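Local coordinates for protein peptide chain release factor subunit 1 (Methanosarcina mazei, PDB 3IR9) that probably directs the termination of translation at the three stop codons, here represented by its C-terminal domain, which carries a zinc ion, at residues K38-I41 with K46-Y49; V77-S82 with Y86-T91. One frame throughout, in Å; residues are numbered along the deposited sequence.

Interaction 1 of 2, residues K38-I41 with K46-Y49; sequences KELI and KVAY
Glu39 meets the second segment twice, with its CB against Val47 and with its carboxylate near Lys46, and so illustrates how one residue at the end of a helix can bridge an apolar and a charged contact. Glu39 CB lies 3.5 Å from Val47 CG1. Beyond that the chain bends at CG (chi2 -66°), and the carboxylate reaches a long salt bridge, Glu39 OE2 to Lys46 NZ at 3.7 Å, with OE1 almost as near. Lys46 answers with a chain that is straight at first and folded at its last two torsions, which brings the ammonium group to the carboxylate. At such a length the pair is probably more an electrostatic attraction than a firm grip, and the same NZ has a weak hydrogen bond to the carbonyl oxygen of Leu160.

Leu40 follows with both its backbone and its side chain. Val47 CG1 comes within 3.4 Å of Leu40 N, so this methyl sits against the helix backbone between Leu40 and the CB of Glu39. The other branch, Val47 CG2, touches Leu40 CD1 at 3.9 Å, the two side chains meeting nearly at a right angle. Leu40 CD1 also touches Tyr49 CE2 lightly, at 4.4 Å, approaching the ring obliquely. No hydrogen bond joins the two segments; apolar contact and one ion pair connect them.

The contact packs the last turn of helix 10-41 against strand 47-49, an outermost strand of the mixed four-stranded sheet. Phe36, one turn back on the helix, also touches Val47 and Tyr49, Phe153 meets both Leu40 and the Tyr49 ring, and Ala48 turns the other way, onto helix 51-58.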
loop_
_atom_site.group_PDB
_atom_site.type_symbol
_atom_site.label_atom_id
_atom_site.label_comp_id
_atom_site.label_asym_id
_atom_site.label_seq_id
_atom_site.Cartn_x
_atom_site.Cartn_y
_atom_site.Cartn_z
ATOM N N LYS A 38 1.259 27.167 12.377
ATOM C CA LYS A 38 1.166 28.625 12.321
ATOM C C LYS A 38 0.216 29.194 13.374
ATOM O O LYS A 38 0.369 30.335 13.803
ATOM C CB LYS A 38 0.737 29.079 10.925
ATOM C CG LYS A 38 1.800 28.848 9.852
ATOM C CD LYS A 38 1.206 28.786 8.440
ATOM C CE LYS A 38 0.797 30.155 7.921
ATOM N NZ LYS A 38 0.194 30.056 6.566
ATOM N N GLU A 39 -0.766 28.398 13.780
ATOM C CA GLU A 39 -1.703 28.809 14.817
ATOM C C GLU A 39 -1.081 28.603 16.187
ATOM O O GLU A 39 -1.358 29.344 17.133
ATOM C CB GLU A 39 -2.989 27.996 14.717
ATOM C CG GLU A 39 -3.848 28.356 13.530
ATOM C CD GLU A 39 -4.394 29.763 13.628
ATOM O OE1 GLU A 39 -4.094 30.457 14.629
ATOM O OE2 GLU A 39 -5.126 30.172 12.701
ATOM N N LEU A 40 -0.241 27.580 16.277
ATOM C CA LEU A 40 0.429 27.229 17.520
ATOM C C LEU A 40 1.471 28.276 17.879
ATOM O O LEU A 40 1.493 28.783 19.002
ATOM C CB LEU A 40 1.089 25.856 17.381
ATOM C CG LEU A 40 2.060 25.394 18.464
ATOM C CD1 LEU A 40 1.445 25.492 19.861
ATOM C CD2 LEU A 40 2.509 23.973 18.161
ATOM N N ILE A 41 2.333 28.591 16.917
ATOM C CA ILE A 41 3.380 29.581 17.113
ATOM C C ILE A 41 2.786 30.915 17.528
ATOM O O ILE A 41 3.208 31.512 18.518
ATOM C CB ILE A 41 4.179 29.815 15.827
ATOM C CG1 ILE A 41 4.623 28.487 15.219
ATOM C CG2 ILE A 41 5.378 30.704 16.104
ATOM C CD1 ILE A 41 5.318 28.648 13.891
ATOM N N LYS A 46 -5.456 28.649 20.205
ATOM C CA LYS A 46 -6.440 28.169 19.248
ATOM C C LYS A 46 -5.999 26.845 18.648
ATOM O O LYS A 46 -6.383 26.496 17.534
ATOM C CB LYS A 46 -6.643 29.194 18.137
ATOM C CG LYS A 46 -7.343 30.456 18.602
ATOM C CD LYS A 46 -7.536 31.449 17.465
ATOM C CE LYS A 46 -8.463 30.914 16.378
ATOM N NZ LYS A 46 -7.760 30.088 15.353
ATOM N N VAL A 47 -5.179 26.114 19.392
ATOM C CA VAL A 47 -4.728 24.806 18.952
ATOM C C VAL A 47 -4.903 23.821 20.083
ATOM O O VAL A 47 -5.292 24.188 21.189
ATOM C CB VAL A 47 -3.247 24.809 18.544
ATOM C CG1 VAL A 47 -2.961 25.960 17.590
ATOM C CG2 VAL A 47 -2.356 24.882 19.776
ATOM N N ALA A 48 -4.608 22.564 19.796
ATOM C CA ALA A 48 -4.707 21.506 20.786
ATOM C C ALA A 48 -4.208 20.230 20.147
ATOM O O ALA A 48 -4.427 19.988 18.962
ATOM C CB ALA A 48 -6.133 21.342 21.254
ATOM N N TYR A 49 -3.522 19.417 20.934
ATOM C CA TYR A 49 -2.933 18.195 20.414
ATOM C C TYR A 49 -2.886 17.128 21.501
ATOM O O TYR A 49 -2.980 17.432 22.693
ATOM C CB TYR A 49 -1.538 18.473 19.843
ATOM C CG TYR A 49 -0.691 19.382 20.711
ATOM C CD1 TYR A 49 0.134 18.859 21.697
ATOM C CD2 TYR A 49 -0.720 20.763 20.542
ATOM C CE1 TYR A 49 0.908 19.683 22.495
ATOM C CE2 TYR A 49 0.051 21.597 21.336
ATOM C CZ TYR A 49 0.862 21.049 22.310
ATOM O OH TYR A 49 1.633 21.866 23.102
#

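Interaction 2 of 2, residues V77-S82 with Y86-T91; sequences VTTKCS and YENKWT. With ZN (zinc ion), chain C.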
loop_
_atom_site.group_PDB
_atom_site.type_symbol
_atom_site.label_atom_id
_atom_site.label_comp_id
_atom_site.label_asym_id
_atom_site.label_seq_id
_atom_site.Cartn_x
_atom_site.Cartn_y
_atom_site.Cartn_z
ATOM N N VAL A 77 -11.313 1.840 24.784
ATOM C CA VAL A 77 -12.067 0.777 25.427
ATOM C C VAL A 77 -13.030 1.319 26.480
ATOM O O VAL A 77 -12.624 1.964 27.447
ATOM C CB VAL A 77 -11.122 -0.247 26.087
ATOM C CG1 VAL A 77 -11.904 -1.466 26.540
ATOM C CG2 VAL A 77 -10.004 -0.638 25.126
ATOM N N THR A 78 -14.316 1.060 26.291
ATOM C CA THR A 78 -15.290 1.381 27.323
ATOM C C THR A 78 -15.596 0.129 28.134
ATOM O O THR A 78 -15.701 -0.973 27.591
ATOM C CB THR A 78 -16.599 1.951 26.740
ATOM O OG1 THR A 78 -16.328 3.168 26.032
ATOM C CG2 THR A 78 -17.601 2.224 27.849
ATOM N N THR A 79 -15.722 0.305 29.442
ATOM C CA THR A 79 -16.120 -0.783 30.319
ATOM C C THR A 79 -17.224 -0.288 31.266
ATOM O O THR A 79 -17.274 0.893 31.612
ATOM C CB THR A 79 -14.906 -1.349 31.105
ATOM O OG1 THR A 79 -14.544 -0.452 32.161
ATOM C CG2 THR A 79 -13.704 -1.535 30.182
ATOM N N LYS A 80 -18.119 -1.184 31.665
ATOM C CA LYS A 80 -19.210 -0.811 32.557
ATOM C C LYS A 80 -19.560 -1.929 33.545
ATOM O O LYS A 80 -19.523 -3.113 33.207
ATOM C CB LYS A 80 -20.447 -0.409 31.750
ATOM C CG LYS A 80 -20.193 0.677 30.718
ATOM C CD LYS A 80 -21.464 0.986 29.958
ATOM C CE LYS A 80 -21.171 1.771 28.698
ATOM N NZ LYS A 80 -22.362 1.818 27.806
ATOM N N CYS A 81 -19.899 -1.547 34.771
ATOM C CA CYS A 81 -20.223 -2.525 35.795
ATOM C C CYS A 81 -21.592 -3.144 35.545
ATOM O O CYS A 81 -22.546 -2.465 35.161
ATOM C CB CYS A 81 -20.160 -1.907 37.191
ATOM S SG CYS A 81 -20.438 -3.105 38.493
ATOM N N SER A 82 -21.670 -4.445 35.782
ATOM C CA SER A 82 -22.860 -5.221 35.472
ATOM C C SER A 82 -24.015 -5.005 36.453
ATOM O O SER A 82 -25.122 -5.491 36.223
ATOM C CB SER A 82 -22.498 -6.704 35.403
ATOM O OG SER A 82 -21.676 -7.078 36.493
ATOM N N TYR A 86 -21.028 2.079 37.870
ATOM C CA TYR A 86 -19.613 2.299 37.584
ATOM C C TYR A 86 -19.296 2.149 36.092
ATOM O O TYR A 86 -19.838 1.270 35.418
ATOM C CB TYR A 86 -18.717 1.363 38.410
ATOM C CG TYR A 86 -17.245 1.578 38.126
ATOM C CD1 TYR A 86 -16.568 2.671 38.655
ATOM C CD2 TYR A 86 -16.538 0.710 37.303
ATOM C CE1 TYR A 86 -15.228 2.891 38.381
ATOM C CE2 TYR A 86 -15.190 0.918 37.026
ATOM C CZ TYR A 86 -14.540 2.011 37.571
ATOM O OH TYR A 86 -13.201 2.228 37.311
ATOM N N GLU A 87 -18.425 3.018 35.583
ATOM C CA GLU A 87 -17.894 2.887 34.226
ATOM C C GLU A 87 -16.527 3.556 34.105
ATOM O O GLU A 87 -16.162 4.412 34.911
ATOM C CB GLU A 87 -18.853 3.476 33.181
ATOM C CG GLU A 87 -18.487 4.892 32.740
ATOM C CD GLU A 87 -19.435 5.463 31.697
ATOM O OE1 GLU A 87 -19.032 6.410 30.990
ATOM O OE2 GLU A 87 -20.581 4.973 31.589
ATOM N N ASN A 88 -15.770 3.157 33.092
ATOM C CA ASN A 88 -14.529 3.841 32.756
ATOM C C ASN A 88 -14.192 3.661 31.281
ATOM O O ASN A 88 -14.659 2.717 30.644
ATOM C CB ASN A 88 -13.370 3.361 33.638
ATOM C CG ASN A 88 -12.848 1.992 33.235
ATOM O OD1 ASN A 88 -12.204 1.839 32.197
ATOM N ND2 ASN A 88 -13.104 0.993 34.069
ATOM N N LYS A 89 -13.405 4.586 30.737
ATOM C CA LYS A 89 -12.897 4.465 29.377
ATOM C C LYS A 89 -11.405 4.669 29.450
ATOM O O LYS A 89 -10.892 5.176 30.445
ATOM C CB LYS A 89 -13.509 5.515 28.442
ATOM C CG LYS A 89 -15.023 5.472 28.323
ATOM C CD LYS A 89 -15.517 6.645 27.509
ATOM C CE LYS A 89 -16.874 7.108 27.992
ATOM N NZ LYS A 89 -17.869 6.013 27.937
ATOM N N TRP A 90 -10.710 4.267 28.395
ATOM C CA TRP A 90 -9.277 4.474 28.311
ATOM C C TRP A 90 -8.799 4.021 26.950
ATOM O O TRP A 90 -9.466 3.248 26.266
ATOM C CB TRP A 90 -8.536 3.735 29.433
ATOM C CG TRP A 90 -8.879 2.282 29.541
ATOM C CD1 TRP A 90 -10.038 1.745 30.021
ATOM C CD2 TRP A 90 -8.047 1.177 29.169
ATOM N NE1 TRP A 90 -9.984 0.371 29.964
ATOM C CE2 TRP A 90 -8.772 -0.003 29.445
ATOM C CE3 TRP A 90 -6.763 1.072 28.623
ATOM C CZ2 TRP A 90 -8.254 -1.276 29.193
ATOM C CZ3 TRP A 90 -6.249 -0.194 28.375
ATOM C CH2 TRP A 90 -6.994 -1.350 28.659
ATOM N N THR A 91 -7.643 4.515 26.547
ATOM C CA THR A 91 -7.126 4.160 25.246
ATOM C C THR A 91 -5.943 3.217 25.374
ATOM O O THR A 91 -5.005 3.464 26.135
ATOM C CB THR A 91 -6.748 5.404 24.438
ATOM O OG1 THR A 91 -7.937 6.142 24.134
ATOM C CG2 THR A 91 -6.063 5.006 23.140
HETATM ZN ZN ZN C . -20.279 -2.099 40.665
#
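Thr79 and Asn88 face each other as a hydrogen-bonded antiparallel pair in the regular middle of this contact. Thr79 N gives a bond of 2.9 Å to Asn88 O, and Asn88 N returns one of 3.1 Å to Thr79 O. Their side chains share a face of the sheet: Thr79 OG1 approaches Asn88 ND2 to 2.8 Å, but the angle is too poor for a hydrogen bond. On that same face Val77 CB lies over the five-membered ring of Trp90, 4.3 Å from its centroid, in a CH-pi contact. With Trp90 CG between the backbone N and the carbonyl carbon (chi1 52°), the indole folds back toward the neighbouring strand, and Thr79 CG2 meets its edge.

Strands 75-81 and 87-92 form a beta hairpin whose connecting end belongs to a zinc site of four cysteines, Cys81, Cys84, Cys106 and Cys109, with the paired CxxC spacing of a zinc ribbon. Cys81 SG binds the zinc ion at 2.4 Å. Just behind it, Cys81 N is bonded to Tyr86 O with an almost straight N-H...O angle of 175°, fixing the backbone of the ligand, while Cys81 CB rests 3.8 Å from Tyr86 CB.

The opposite face is looser and carries exposed, charged chains. Lys80 and Glu87 lie side by side there, touching through CG and CB, and Glu87 OE1 forms a salt bridge with Lys89 NZ along its own strand, though the hydrogen bond within it is weak. Next to them Thr78 OG1 lies 3.5 Å from Lys89 CG, the two side chains pointing the same way. A glycine at Thr78 would probably leave the Lys89 chain without this flank and freer to move, and would remove the side-chain contact with Thr116 on strand 113-120.

Interaction 1 closes before interaction 2 opens, so the two follow in series along the chain, their centres about 31 Å apart and their nearest atoms about 12 Å apart without touching. They lie in different sheets: residues 46-49 of interaction 1 contribute an outermost strand to the mixed four-stranded sheet, whereas interaction 2 joins two strands of the three-stranded antiparallel sheet. Strand 63-69, part of the mixed sheet, comes between them in sequence and leads toward the hairpin. Both belong to the C-terminal eRF1 domain 3 of the release factor, which thus combines a helix-packed sheet with a projecting, zinc-bound one.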